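Long-range contacts in glycosyl hydrolases family 31 family protein (Aspergillus niger, PDB 6DRU), which catalyses the release of alpha-xylose from the non-reducing terminal glucose of xyloglucan oligosaccharides, as an alpha-xylosidase of glycosyl hydrolase family 31: residues P245-L250 with Y598-F603; W547-P552 with H590-L595; N80-T85 with Y100-D105. All blocks are in the same frame, centred on the assembly; numbering follows the deposited sequence.

Contact 1: residues P245-L250 with Y598-F603; sequences PPDFSL and YLKSIF
The ring of Phe603 has Leu250 over one face and Pro245 coming at it obliquely. Leu250 CD2 makes a CH-pi contact there, 4.0 Å from the centroid of the Phe603 ring and 28° off the ring normal. The Leu250 and Phe603 side chains run past one another, pointing opposite ways. Pro245 brings CG to 3.4 Å from Phe603 CD1. In the plane of the ring, at its edge, lies the backbone oxygen of Leu599, one helix turn earlier. Trp512 and Phe553 add edge-to-face ring contacts to Phe603.

Residues 245-250 lead into strand 252-254 of the family 31 TIM barrel, and 247-250 form a short 3-10 segment. Helix 596-609 comes after strand 554-555, which pairs with strand 252-254. The contact therefore sets the approach to one barrel strand against a later helix. The other branch of Leu250, CD1, rests on that helix, 4.0 Å from Lys600 CB.

Lys600 continues the contact toward the solvent. Its CG is anti to the backbone N (chi1 171°) and the chain runs out extended. This brings NZ to 3.3 Å from Asp247 OD2, a salt bridge whose hydrogen bond is weak.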
loop_
_atom_site.group_PDB
_atom_site.type_symbol
_atom_site.label_atom_id
_atom_site.label_comp_id
_atom_site.label_asym_id
_atom_site.label_seq_id
_atom_site.Cartn_x
_atom_site.Cartn_y
_atom_site.Cartn_z
ATOM N N PRO A 245 39.394 -24.335 -8.421
ATOM C CA PRO A 245 38.509 -25.496 -8.416
ATOM C C PRO A 245 39.287 -26.771 -8.102
ATOM O O PRO A 245 40.498 -26.842 -8.344
ATOM C CB PRO A 245 37.954 -25.520 -9.852
ATOM C CG PRO A 245 39.052 -24.925 -10.659
ATOM C CD PRO A 245 39.668 -23.855 -9.786
ATOM N N PRO A 246 38.617 -27.781 -7.554
ATOM C CA PRO A 246 39.284 -29.080 -7.385
ATOM C C PRO A 246 39.573 -29.704 -8.739
ATOM O O PRO A 246 38.795 -29.561 -9.684
ATOM C CB PRO A 246 38.264 -29.900 -6.590
ATOM C CG PRO A 246 36.955 -29.276 -6.911
ATOM C CD PRO A 246 37.223 -27.811 -7.092
ATOM N N ASP A 247 40.711 -30.398 -8.824
ATOM C CA ASP A 247 41.188 -30.885 -10.115
ATOM C C ASP A 247 40.203 -31.847 -10.766
ATOM O O ASP A 247 40.068 -31.854 -11.995
ATOM C CB ASP A 247 42.553 -31.558 -9.952
ATOM C CG ASP A 247 43.657 -30.569 -9.620
ATOM O OD1 ASP A 247 43.536 -29.386 -10.005
ATOM O OD2 ASP A 247 44.648 -30.976 -8.977
ATOM N N PHE A 248 39.494 -32.649 -9.967
ATOM C CA PHE A 248 38.592 -33.642 -10.543
ATOM C C PHE A 248 37.431 -32.992 -11.285
ATOM O O PHE A 248 36.928 -33.560 -12.260
ATOM C CB PHE A 248 38.070 -34.581 -9.453
ATOM C CG PHE A 248 36.925 -34.019 -8.661
ATOM C CD1 PHE A 248 37.154 -33.166 -7.594
ATOM C CD2 PHE A 248 35.619 -34.355 -8.974
ATOM C CE1 PHE A 248 36.099 -32.651 -6.862
ATOM C CE2 PHE A 248 34.564 -33.843 -8.247
ATOM C CZ PHE A 248 34.804 -32.990 -7.190
ATOM N N SER A 249 37.003 -31.803 -10.855
ATOM C CA SER A 249 35.872 -31.133 -11.487
ATOM C C SER A 249 36.167 -30.674 -12.910
ATOM O O SER A 249 35.230 -30.321 -13.634
ATOM C CB SER A 249 35.433 -29.937 -10.641
ATOM O OG SER A 249 36.474 -28.981 -10.529
ATOM N N LEU A 250 37.431 -30.671 -13.331
ATOM C CA LEU A 250 37.786 -30.241 -14.677
ATOM C C LEU A 250 37.653 -31.349 -15.713
ATOM O O LEU A 250 37.951 -31.114 -16.891
ATOM C CB LEU A 250 39.215 -29.694 -14.687
ATOM C CG LEU A 250 39.500 -28.539 -13.726
ATOM C CD1 LEU A 250 40.971 -28.154 -13.770
ATOM C CD2 LEU A 250 38.617 -27.346 -14.056
ATOM N N TYR A 598 46.043 -26.823 -19.320
ATOM C CA TYR A 598 45.529 -25.542 -19.795
ATOM C C TYR A 598 44.342 -25.082 -18.957
ATOM O O TYR A 598 44.229 -23.897 -18.624
ATOM C CB TYR A 598 45.137 -25.665 -21.266
ATOM C CG TYR A 598 44.751 -24.370 -21.938
ATOM C CD1 TYR A 598 45.711 -23.422 -22.267
ATOM C CD2 TYR A 598 43.430 -24.106 -22.268
ATOM C CE1 TYR A 598 45.362 -22.242 -22.893
ATOM C CE2 TYR A 598 43.071 -22.931 -22.894
ATOM C CZ TYR A 598 44.041 -22.002 -23.204
ATOM O OH TYR A 598 43.687 -20.829 -23.830
ATOM N N LEU A 599 43.448 -26.009 -18.604
ATOM C CA LEU A 599 42.282 -25.657 -17.800
ATOM C C LEU A 599 42.692 -25.200 -16.406
ATOM O O LEU A 599 42.247 -24.149 -15.929
ATOM C CB LEU A 599 41.326 -26.843 -17.710
ATOM C CG LEU A 599 40.534 -27.167 -18.973
ATOM C CD1 LEU A 599 39.919 -28.554 -18.871
ATOM C CD2 LEU A 599 39.462 -26.116 -19.203
ATOM N N LYS A 600 43.533 -25.985 -15.731
ATOM C CA LYS A 600 43.933 -25.628 -14.375
ATOM C C LYS A 600 44.728 -24.327 -14.358
ATOM O O LYS A 600 44.695 -23.590 -13.365
ATOM C CB LYS A 600 44.734 -26.778 -13.756
ATOM C CG LYS A 600 45.393 -26.458 -12.424
ATOM C CD LYS A 600 46.372 -27.546 -12.001
ATOM C CE LYS A 600 46.530 -27.581 -10.489
ATOM N NZ LYS A 600 47.056 -28.890 -10.008
ATOM N N SER A 601 45.415 -24.009 -15.456
ATOM C CA SER A 601 46.183 -22.769 -15.517
ATOM C C SER A 601 45.276 -21.555 -15.692
ATOM O O SER A 601 45.478 -20.525 -15.038
ATOM C CB SER A 601 47.203 -22.843 -16.650
ATOM O OG SER A 601 48.052 -21.711 -16.638
ATOM N N ILE A 602 44.271 -21.653 -16.566
ATOM C CA ILE A 602 43.390 -20.511 -16.786
ATOM C C ILE A 602 42.403 -20.354 -15.634
ATOM O O ILE A 602 41.950 -19.238 -15.350
ATOM C CB ILE A 602 42.664 -20.626 -18.139
ATOM C CG1 ILE A 602 41.732 -21.837 -18.167
ATOM C CG2 ILE A 602 43.672 -20.698 -19.276
ATOM C CD1 ILE A 602 40.943 -21.967 -19.454
ATOM N N PHE A 603 42.048 -21.450 -14.958
ATOM C CA PHE A 603 41.233 -21.334 -13.753
ATOM C C PHE A 603 42.011 -20.672 -12.626
ATOM O O PHE A 603 41.415 -20.020 -11.760
ATOM C CB PHE A 603 40.731 -22.710 -13.313
ATOM C CG PHE A 603 39.358 -23.047 -13.820
ATOM C CD1 PHE A 603 38.232 -22.659 -13.113
ATOM C CD2 PHE A 603 39.194 -23.756 -14.998
ATOM C CE1 PHE A 603 36.966 -22.971 -13.573
ATOM C CE2 PHE A 603 37.930 -24.069 -15.462
ATOM C CZ PHE A 603 36.815 -23.676 -14.749
#

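Contact 2: residues W547-P552 with H590-L595; sequences WTTFLP and HLRYQL
This contact belongs to the family 31 TIM barrel, at the turn that carries the chain from helix 535-548 to strand 554-555. Arg592, on helix 582-594, reaches into that turn and binds three of its backbone carbonyls. Arg592 NH1 bonds Leu551 O at 2.8 Å. Arg592 NH1 also bonds Thr549 O, at 2.9 Å. Arg592 NH2 bonds Pro552 O at 3.1 Å. All three oxygens lie at the edge of the guanidinium, close to its plane, so the guanidinium meets the turn edge-on, and three bonds fix its rotation. The bonds differ at the acceptor end. Arg592 NH1 faces Leu551 O almost head-on, and that N-H points at the oxygen with an angle of 160°. Toward Thr549 O, NH1 stands 51° out of the carbonyl plane, and NH2 is similarly raised above the carbonyl plane of Pro552. A bend at chi2 (72°) turns the arginine chain toward these oxygens. Its NE is used too, probably bonding Leu250 O. The buried guanidinium thus supplies donors to three backbone oxygens where the chain leaves helix 535-548.

Apolar groups pack beside it. Thr549 turns its methyl to the helix, with CG2 3.9 Å from Arg592 CB, while its hydroxyl bonds Ala546 O. The Phe550 side chain crosses those of Leu591 and Leu595 at about right angles. Phe550 CZ is 3.7 Å from Leu591 CD2. Phe550 CE1 is 3.9 Å from Leu595 CD1.

Around the contact, Met554 of strand 554-555 touches Thr548, Thr549 and Arg592. Strand 643-645 meets the turn through Phe645, against Phe550 and Pro552, and through Tyr643, against Leu551. Trp547 packs on helix 492-508.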
loop_
_atom_site.group_PDB
_atom_site.type_symbol
_atom_site.label_atom_id
_atom_site.label_comp_id
_atom_site.label_asym_id
_atom_site.label_seq_id
_atom_site.Cartn_x
_atom_site.Cartn_y
_atom_site.Cartn_z
ATOM N N TRP A 547 31.306 -28.896 -28.119
ATOM C CA TRP A 547 31.477 -27.537 -27.615
ATOM C C TRP A 547 31.770 -27.530 -26.121
ATOM O O TRP A 547 32.579 -26.725 -25.645
ATOM C CB TRP A 547 30.234 -26.704 -27.921
ATOM C CG TRP A 547 30.274 -25.334 -27.318
ATOM C CD1 TRP A 547 31.338 -24.480 -27.293
ATOM C CD2 TRP A 547 29.205 -24.662 -26.643
ATOM N NE1 TRP A 547 30.996 -23.315 -26.649
ATOM C CE2 TRP A 547 29.691 -23.403 -26.240
ATOM C CE3 TRP A 547 27.883 -25.002 -26.343
ATOM C CZ2 TRP A 547 28.904 -22.484 -25.551
ATOM C CZ3 TRP A 547 27.102 -24.090 -25.660
ATOM C CH2 TRP A 547 27.614 -22.845 -25.273
ATOM N N THR A 548 31.121 -28.419 -25.363
ATOM C CA THR A 548 31.320 -28.447 -23.918
ATOM C C THR A 548 32.754 -28.793 -23.539
ATOM O O THR A 548 33.162 -28.527 -22.404
ATOM C CB THR A 548 30.357 -29.443 -23.273
ATOM O OG1 THR A 548 30.705 -30.774 -23.673
ATOM C CG2 THR A 548 28.930 -29.148 -23.701
ATOM N N THR A 549 33.524 -29.382 -24.459
ATOM C CA THR A 549 34.943 -29.602 -24.201
ATOM C C THR A 549 35.675 -28.286 -23.976
ATOM O O THR A 549 36.613 -28.225 -23.174
ATOM C CB THR A 549 35.581 -30.364 -25.363
ATOM O OG1 THR A 549 34.728 -31.448 -25.755
ATOM C CG2 THR A 549 36.943 -30.917 -24.957
ATOM N N PHE A 550 35.256 -27.228 -24.665
ATOM C CA PHE A 550 35.910 -25.931 -24.561
ATOM C C PHE A 550 35.033 -24.952 -23.788
ATOM O O PHE A 550 34.783 -23.829 -24.239
ATOM C CB PHE A 550 36.248 -25.404 -25.956
ATOM C CG PHE A 550 37.078 -26.358 -26.767
ATOM C CD1 PHE A 550 38.460 -26.328 -26.692
ATOM C CD2 PHE A 550 36.475 -27.297 -27.590
ATOM C CE1 PHE A 550 39.226 -27.209 -27.427
ATOM C CE2 PHE A 550 37.236 -28.181 -28.329
ATOM C CZ PHE A 550 38.614 -28.137 -28.248
ATOM N N LEU A 551 34.569 -25.379 -22.623
ATOM C CA LEU A 551 33.801 -24.583 -21.680
ATOM C C LEU A 551 34.424 -24.737 -20.304
ATOM O O LEU A 551 35.182 -25.684 -20.063
ATOM C CB LEU A 551 32.330 -25.021 -21.640
ATOM C CG LEU A 551 31.455 -24.588 -22.812
ATOM C CD1 LEU A 551 30.059 -25.170 -22.677
ATOM C CD2 LEU A 551 31.400 -23.071 -22.888
ATOM N N PRO A 552 34.154 -23.804 -19.384
ATOM C CA PRO A 552 34.764 -23.901 -18.048
ATOM C C PRO A 552 34.535 -25.239 -17.369
ATOM O O PRO A 552 35.418 -25.717 -16.647
ATOM C CB PRO A 552 34.095 -22.753 -17.283
ATOM C CG PRO A 552 33.817 -21.740 -18.339
ATOM C CD PRO A 552 33.420 -22.535 -19.557
ATOM N N HIS A 590 38.517 -37.615 -24.030
ATOM C CA HIS A 590 39.964 -37.695 -23.860
ATOM C C HIS A 590 40.630 -36.342 -24.095
ATOM O O HIS A 590 41.568 -35.975 -23.379
ATOM C CB HIS A 590 40.544 -38.750 -24.800
ATOM C CG HIS A 590 40.397 -40.152 -24.297
ATOM N ND1 HIS A 590 39.577 -41.079 -24.906
ATOM C CD2 HIS A 590 40.969 -40.786 -23.247
ATOM C CE1 HIS A 590 39.650 -42.224 -24.250
ATOM N NE2 HIS A 590 40.487 -42.073 -23.240
ATOM N N LEU A 591 40.163 -35.593 -25.098
ATOM C CA LEU A 591 40.711 -34.262 -25.346
ATOM C C LEU A 591 40.505 -33.350 -24.143
ATOM O O LEU A 591 41.366 -32.521 -23.826
ATOM C CB LEU A 591 40.074 -33.654 -26.596
ATOM C CG LEU A 591 40.453 -32.206 -26.917
ATOM C CD1 LEU A 591 41.954 -32.080 -27.139
ATOM C CD2 LEU A 591 39.680 -31.699 -28.127
ATOM N N ARG A 592 39.363 -33.488 -23.464
ATOM C CA ARG A 592 39.100 -32.694 -22.269
ATOM C C ARG A 592 40.161 -32.942 -21.205
ATOM O O ARG A 592 40.689 -31.998 -20.605
ATOM C CB ARG A 592 37.704 -33.014 -21.730
ATOM C CG ARG A 592 37.361 -32.336 -20.414
ATOM C CD ARG A 592 37.140 -30.847 -20.600
ATOM N NE ARG A 592 36.855 -30.177 -19.335
ATOM C CZ ARG A 592 36.529 -28.892 -19.228
ATOM N NH1 ARG A 592 36.448 -28.132 -20.311
ATOM N NH2 ARG A 592 36.287 -28.367 -18.035
ATOM N N TYR A 593 40.490 -34.213 -20.958
ATOM C CA TYR A 593 41.540 -34.524 -19.993
ATOM C C TYR A 593 42.912 -34.099 -20.498
ATOM O O TYR A 593 43.799 -33.798 -19.693
ATOM C CB TYR A 593 41.533 -36.017 -19.664
ATOM C CG TYR A 593 40.347 -36.445 -18.832
ATOM C CD1 TYR A 593 40.297 -36.169 -17.473
ATOM C CD2 TYR A 593 39.278 -37.120 -19.405
ATOM C CE1 TYR A 593 39.216 -36.553 -16.706
ATOM C CE2 TYR A 593 38.191 -37.508 -18.646
ATOM C CZ TYR A 593 38.166 -37.222 -17.296
ATOM O OH TYR A 593 37.088 -37.605 -16.529
ATOM N N GLN A 594 43.106 -34.069 -21.819
ATOM C CA GLN A 594 44.380 -33.614 -22.366
ATOM C C GLN A 594 44.577 -32.119 -22.157
ATOM O O GLN A 594 45.718 -31.648 -22.080
ATOM C CB GLN A 594 44.468 -33.963 -23.852
ATOM C CG GLN A 594 45.861 -33.819 -24.444
ATOM C CD GLN A 594 45.909 -34.194 -25.913
ATOM O OE1 GLN A 594 44.910 -34.630 -26.488
ATOM N NE2 GLN A 594 47.074 -34.029 -26.528
ATOM N N LEU A 595 43.485 -31.362 -22.054
ATOM C CA LEU A 595 43.538 -29.931 -21.798
ATOM C C LEU A 595 43.600 -29.604 -20.309
ATOM O O LEU A 595 43.366 -28.451 -19.928
ATOM C CB LEU A 595 42.331 -29.237 -22.435
ATOM C CG LEU A 595 42.282 -29.193 -23.963
ATOM C CD1 LEU A 595 40.846 -29.066 -24.455
ATOM C CD2 LEU A 595 43.138 -28.052 -24.496
#

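Contact 3: residues N80-T85 with Y100-D105; sequences NIILRT and YRVNDD. With MAN (alpha-D-mannopyranose), chain I.
The side chain of Arg84 crosses that of Tyr100 at about a right angle, passing CE1. Arg84 CB lies 4.1 Å from Tyr100 CE1, and CG about as far. Arg84 CD is 4.0 Å from Tyr100 CE1 and as far from C6 of the mannose. Arg84 NH1 then sits over one face of the Tyr100 ring, offset toward its rim, 3.5 Å from Tyr100 CD1. This is a cation-pi contact, with CZ 21° off the ring normal. The guanidinium is turned 74° from the ring, so it meets the ring with its edge. Its own face lies under O4 of the mannose, with CZ close and Arg84 NH2 3.8 Å from that O4.

Beneath, strands 81-85 and 98-102 pair as antiparallel neighbours in a four-stranded sheet. Ile82 and Tyr100 form a hydrogen-bonded pair, with Tyr100 N 2.9 Å from Ile82 O. Ile82 CD1 packs 3.6 Å from Val102 CG2.

NH1 also forms a salt bridge with Glu108, which would balance its charge. The mannose belongs to a glycan carried by the protein itself. With O4 over the guanidinium face, the N-H groups do not point at it, and the sugar rests on Arg84 and Tyr100 by van der Waals contact.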
loop_
_atom_site.group_PDB
_atom_site.type_symbol
_atom_site.label_atom_id
_atom_site.label_comp_id
_atom_site.label_asym_id
_atom_site.label_seq_id
_atom_site.Cartn_x
_atom_site.Cartn_y
_atom_site.Cartn_z
ATOM N N ASN A 80 42.508 7.152 -11.497
ATOM C CA ASN A 80 42.251 7.818 -12.765
ATOM C C ASN A 80 40.800 8.256 -12.915
ATOM O O ASN A 80 40.416 8.730 -13.989
ATOM C CB ASN A 80 42.660 6.920 -13.940
ATOM C CG ASN A 80 41.939 5.577 -13.948
ATOM O OD1 ASN A 80 40.820 5.449 -13.453
ATOM N ND2 ASN A 80 42.584 4.567 -14.524
ATOM N N ILE A 81 39.987 8.109 -11.870
ATOM C CA ILE A 81 38.595 8.547 -11.889
ATOM C C ILE A 81 38.481 9.824 -11.069
ATOM O O ILE A 81 39.144 9.978 -10.034
ATOM C CB ILE A 81 37.645 7.447 -11.368
ATOM C CG1 ILE A 81 36.192 7.792 -11.697
ATOM C CG2 ILE A 81 37.793 7.239 -9.870
ATOM C CD1 ILE A 81 35.211 6.701 -11.326
ATOM N N ILE A 82 37.669 10.760 -11.552
ATOM C CA ILE A 82 37.459 12.041 -10.889
ATOM C C ILE A 82 35.965 12.263 -10.719
ATOM O O ILE A 82 35.179 12.006 -11.636
ATOM C CB ILE A 82 38.092 13.203 -11.687
ATOM C CG1 ILE A 82 39.619 13.142 -11.615
ATOM C CG2 ILE A 82 37.592 14.550 -11.187
ATOM C CD1 ILE A 82 40.302 14.343 -12.238
ATOM N N LEU A 83 35.577 12.741 -9.540
ATOM C CA LEU A 83 34.205 13.132 -9.261
ATOM C C LEU A 83 34.104 14.650 -9.262
ATOM O O LEU A 83 34.956 15.340 -8.695
ATOM C CB LEU A 83 33.743 12.577 -7.911
ATOM C CG LEU A 83 32.651 13.353 -7.171
ATOM C CD1 LEU A 83 31.290 13.176 -7.831
ATOM C CD2 LEU A 83 32.607 12.946 -5.706
ATOM N N ARG A 84 33.065 15.165 -9.912
ATOM C CA ARG A 84 32.798 16.600 -9.952
ATOM C C ARG A 84 31.338 16.829 -9.588
ATOM O O ARG A 84 30.440 16.475 -10.358
ATOM C CB ARG A 84 33.116 17.186 -11.329
ATOM C CG ARG A 84 34.601 17.349 -11.608
ATOM C CD ARG A 84 34.848 18.324 -12.751
ATOM N NE ARG A 84 36.271 18.578 -12.954
ATOM C CZ ARG A 84 37.016 17.975 -13.875
ATOM N NH1 ARG A 84 36.475 17.078 -14.688
ATOM N NH2 ARG A 84 38.304 18.270 -13.983
ATOM N N THR A 85 31.100 17.408 -8.412
ATOM C CA THR A 85 29.751 17.806 -8.032
ATOM C C THR A 85 29.399 19.114 -8.728
ATOM O O THR A 85 30.199 20.054 -8.746
ATOM C CB THR A 85 29.630 17.956 -6.514
ATOM O OG1 THR A 85 30.510 18.989 -6.053
ATOM C CG2 THR A 85 29.977 16.646 -5.817
ATOM N N TYR A 100 34.405 11.378 -14.327
ATOM C CA TYR A 100 35.333 11.447 -15.445
ATOM C C TYR A 100 36.475 10.462 -15.240
ATOM O O TYR A 100 36.781 10.057 -14.115
ATOM C CB TYR A 100 35.908 12.861 -15.611
ATOM C CG TYR A 100 34.881 13.939 -15.870
ATOM C CD1 TYR A 100 34.162 14.507 -14.826
ATOM C CD2 TYR A 100 34.642 14.400 -17.159
ATOM C CE1 TYR A 100 33.226 15.498 -15.060
ATOM C CE2 TYR A 100 33.710 15.390 -17.402
ATOM C CZ TYR A 100 33.004 15.936 -16.350
ATOM O OH TYR A 100 32.074 16.921 -16.588
ATOM N N ARG A 101 37.106 10.076 -16.346
ATOM C CA ARG A 101 38.342 9.308 -16.321
ATOM C C ARG A 101 39.484 10.154 -16.865
ATOM O O ARG A 101 39.335 10.830 -17.888
ATOM C CB ARG A 101 38.226 8.017 -17.138
ATOM C CG ARG A 101 39.580 7.465 -17.572
ATOM C CD ARG A 101 39.498 6.041 -18.086
ATOM N NE ARG A 101 38.466 5.872 -19.103
ATOM C CZ ARG A 101 38.543 6.361 -20.334
ATOM N NH1 ARG A 101 39.604 7.062 -20.703
ATOM N NH2 ARG A 101 37.555 6.157 -21.196
ATOM N N VAL A 102 40.623 10.110 -16.182
ATOM C CA VAL A 102 41.831 10.783 -16.642
ATOM C C VAL A 102 42.558 9.826 -17.579
ATOM O O VAL A 102 43.069 8.789 -17.146
ATOM C CB VAL A 102 42.725 11.204 -15.470
ATOM C CG1 VAL A 102 44.083 11.659 -15.977
ATOM C CG2 VAL A 102 42.057 12.302 -14.668
ATOM N N ASN A 103 42.601 10.169 -18.862
ATOM C CA ASN A 103 43.235 9.314 -19.850
ATOM C C ASN A 103 44.757 9.411 -19.744
ATOM O O ASN A 103 45.309 10.237 -19.011
ATOM C CB ASN A 103 42.776 9.686 -21.258
ATOM C CG ASN A 103 41.268 9.788 -21.372
ATOM O OD1 ASN A 103 40.539 8.909 -20.913
ATOM N ND2 ASN A 103 40.792 10.865 -21.986
ATOM N N ASP A 104 45.440 8.548 -20.499
ATOM C CA ASP A 104 46.897 8.550 -20.479
ATOM C C ASP A 104 47.468 9.823 -21.089
ATOM O O ASP A 104 48.527 10.293 -20.659
ATOM C CB ASP A 104 47.436 7.319 -21.207
ATOM C CG ASP A 104 47.043 6.019 -20.529
ATOM O OD1 ASP A 104 46.901 6.013 -19.286
ATOM O OD2 ASP A 104 46.880 5.001 -21.237
ATOM N N ASP A 105 46.785 10.394 -22.081
ATOM C CA ASP A 105 47.251 11.600 -22.754
ATOM C C ASP A 105 46.904 12.882 -22.002
ATOM O O ASP A 105 46.997 13.966 -22.587
ATOM C CB ASP A 105 46.682 11.662 -24.177
ATOM C CG ASP A 105 45.167 11.792 -24.201
ATOM O OD1 ASP A 105 44.528 11.595 -23.148
ATOM O OD2 ASP A 105 44.614 12.100 -25.279
HETATM C C1 MAN I . 34.020 21.094 -19.738
HETATM C C2 MAN I . 35.355 21.797 -19.840
HETATM C C3 MAN I . 36.407 21.000 -19.097
HETATM C C4 MAN I . 35.923 20.615 -17.713
HETATM C C5 MAN I . 34.513 20.066 -17.767
HETATM C C6 MAN I . 34.030 19.805 -16.358
HETATM O O2 MAN I . 35.263 23.087 -19.282
HETATM O O3 MAN I . 37.571 21.783 -18.972
HETATM O O4 MAN I . 36.780 19.629 -17.184
HETATM O O5 MAN I . 33.653 20.995 -18.385
HETATM O O6 MAN I . 33.783 21.039 -15.722
#

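From the N terminus, contact 3 comes first. It closes a short loop between adjacent strands of a four-stranded antiparallel sheet. It ends before contact 1 opens, and the two are in series, with centres about 38 Å apart. Contact 1 then closes a long loop, from the approach to strand 252-254 round to helix 596-609. Contact 2 is nested inside that loop and closes a smaller one, between the end of helix 535-548 and helix 582-594. Contacts 1 and 2 touch, for instance where Leu599 packs on Arg592, and their centres are about 11 Å apart. Together they tie the approach to strand 252-254 to the turn after helix 535-548 and to helices 582-594 and 596-609.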